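Local coordinates for ribokinase (Arabidopsis thaliana, PDB 6ILT), which phosphorylates D-ribose at O-5 with ATP and a divalent cation, most likely magnesium, to give D-ribose 5-phosphate, at residues A263-A268 with R280-A285. Residues are numbered along the deposited sequence; the frame is centred on the assembly and turned at random.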
loop_
_atom_site.group_PDB
_atom_site.type_symbol
_atom_site.label_atom_id
_atom_site.label_comp_id
_atom_site.label_asym_id
_atom_site.label_seq_id
_atom_site.Cartn_x
_atom_site.Cartn_y
_atom_site.Cartn_z
ATOM N N ALA B 263 20.967 -14.813 -5.004
ATOM C CA ALA B 263 20.823 -14.714 -6.456
ATOM C C ALA B 263 22.182 -14.534 -7.132
ATOM O O ALA B 263 22.456 -15.150 -8.165
ATOM C CB ALA B 263 19.910 -13.596 -6.816
ATOM N N ALA B 264 23.025 -13.688 -6.543
ATOM C CA ALA B 264 24.394 -13.490 -7.021
ATOM C C ALA B 264 25.189 -14.799 -6.972
ATOM O O ALA B 264 25.967 -15.116 -7.880
ATOM C CB ALA B 264 25.113 -12.405 -6.185
ATOM N N PHE B 265 25.008 -15.551 -5.896
ATOM C CA PHE B 265 25.635 -16.866 -5.805
ATOM C C PHE B 265 25.183 -17.748 -6.951
ATOM O O PHE B 265 25.991 -18.411 -7.590
ATOM C CB PHE B 265 25.293 -17.541 -4.475
ATOM C CG PHE B 265 25.935 -18.872 -4.309
ATOM C CD1 PHE B 265 25.283 -20.029 -4.717
ATOM C CD2 PHE B 265 27.200 -18.972 -3.763
ATOM C CE1 PHE B 265 25.889 -21.259 -4.564
ATOM C CE2 PHE B 265 27.806 -20.200 -3.610
ATOM C CZ PHE B 265 27.157 -21.334 -4.020
ATOM N N ALA B 266 23.879 -17.749 -7.208
ATOM C CA ALA B 266 23.301 -18.537 -8.288
ATOM C C ALA B 266 23.880 -18.172 -9.641
ATOM O O ALA B 266 24.218 -19.050 -10.429
ATOM C CB ALA B 266 21.805 -18.367 -8.322
ATOM N N VAL B 267 23.977 -16.876 -9.916
ATOM C CA VAL B 267 24.479 -16.410 -11.205
ATOM C C VAL B 267 25.916 -16.868 -11.403
ATOM O O VAL B 267 26.289 -17.334 -12.474
ATOM C CB VAL B 267 24.388 -14.857 -11.327
ATOM C CG1 VAL B 267 25.235 -14.351 -12.482
ATOM C CG2 VAL B 267 22.950 -14.415 -11.510
ATOM N N ALA B 268 26.721 -16.765 -10.354
ATOM C CA ALA B 268 28.115 -17.177 -10.451
ATOM C C ALA B 268 28.209 -18.685 -10.651
ATOM O O ALA B 268 29.106 -19.180 -11.321
ATOM C CB ALA B 268 28.876 -16.765 -9.212
ATOM N N ARG B 280 32.569 -15.546 -3.084
ATOM C CA ARG B 280 33.184 -14.220 -3.039
ATOM C C ARG B 280 32.366 -13.189 -3.824
ATOM O O ARG B 280 32.214 -12.047 -3.404
ATOM C CB ARG B 280 34.608 -14.272 -3.582
ATOM C CG ARG B 280 35.497 -13.167 -3.042
ATOM C CD ARG B 280 36.935 -13.340 -3.502
ATOM N NE ARG B 280 36.995 -13.712 -4.913
ATOM C CZ ARG B 280 37.426 -14.888 -5.359
ATOM N NH1 ARG B 280 37.848 -15.806 -4.494
ATOM N NH2 ARG B 280 37.442 -15.141 -6.668
ATOM N N PHE B 281 31.844 -13.617 -4.966
ATOM C CA PHE B 281 31.061 -12.779 -5.837
ATOM C C PHE B 281 29.730 -12.481 -5.127
ATOM O O PHE B 281 29.256 -11.354 -5.166
ATOM C CB PHE B 281 30.888 -13.480 -7.188
ATOM C CG PHE B 281 29.965 -12.781 -8.148
ATOM C CD1 PHE B 281 30.434 -11.781 -8.982
ATOM C CD2 PHE B 281 28.649 -13.178 -8.266
ATOM C CE1 PHE B 281 29.592 -11.145 -9.891
ATOM C CE2 PHE B 281 27.792 -12.563 -9.173
ATOM C CZ PHE B 281 28.267 -11.537 -9.996
ATOM N N ALA B 282 29.165 -13.475 -4.428
ATOM C CA ALA B 282 27.946 -13.253 -3.652
ATOM C C ALA B 282 28.214 -12.289 -2.500
ATOM O O ALA B 282 27.390 -11.411 -2.232
ATOM C CB ALA B 282 27.365 -14.581 -3.118
ATOM N N ALA B 283 29.361 -12.428 -1.822
ATOM C CA ALA B 283 29.684 -11.525 -0.714
ATOM C C ALA B 283 29.852 -10.062 -1.198
ATOM O O ALA B 283 29.435 -9.116 -0.534
ATOM C CB ALA B 283 30.938 -11.987 0.009
ATOM N N ALA B 284 30.467 -9.903 -2.360
ATOM C CA ALA B 284 30.707 -8.593 -2.937
ATOM C C ALA B 284 29.386 -7.945 -3.329
ATOM O O ALA B 284 29.162 -6.782 -3.014
ATOM C CB ALA B 284 31.641 -8.713 -4.143
ATOM N N ALA B 285 28.501 -8.703 -3.990
ATOM C CA ALA B 285 27.211 -8.150 -4.382
ATOM C C ALA B 285 26.396 -7.733 -3.164
ATOM O O ALA B 285 25.780 -6.662 -3.153
ATOM C CB ALA B 285 26.422 -9.143 -5.229
#
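With chi1 of Phe281 at 174°, CG swings opposite the backbone N and the ring reaches the turn between Ala264 and Ala268; chi1 of Phe265 (-178°) likewise sets CG anti to N, and Ala282 CB lies at the edge of that ring, near its plane, while the CB atoms of Phe265 and Ala282 touch at 3.9 Å. This is the alanine-rich pairing of two helices, 257-270 and 275-289, consecutive in the PfkB (ribokinase-like) fold. Their short segments run roughly antiparallel, at 144°, with the axes 7.9 Å apart at closest approach. The small side chains at the interface are consistent with that spacing: the CB atoms of Ala264 and Ala285 meet tip to tip at 3.6 Å, and Ala264 CB also lies against Ala282 CA. The CA atoms of Phe265 and Ala282, 4.8 Å apart, are the nearest CA pair and mark the register. No hydrogen bond crosses the contact, and all six touching residues are buried, so apolar packing holds it. Phe281 is the one large side chain inserted between the segments; beyond them it also touches Leu52, in a loop, and Val305 of helix 302-310, joining this pair to the C-terminal helix. The nucleotide side is near: the side chain of Ala282 lies about 7 Å from bound ATP, and the first turn of helix 257-270 holds the predicted ATP-binding residues Gly258 and Asp259. Ala268 CB approaches the Phe281 ring obliquely, 3.7 Å from CD2. At the ring edge, in its plane, comes Ala264 O, which already accepts the helical bond from Ala268 N and sits 3.3 Å from Phe281 CD2.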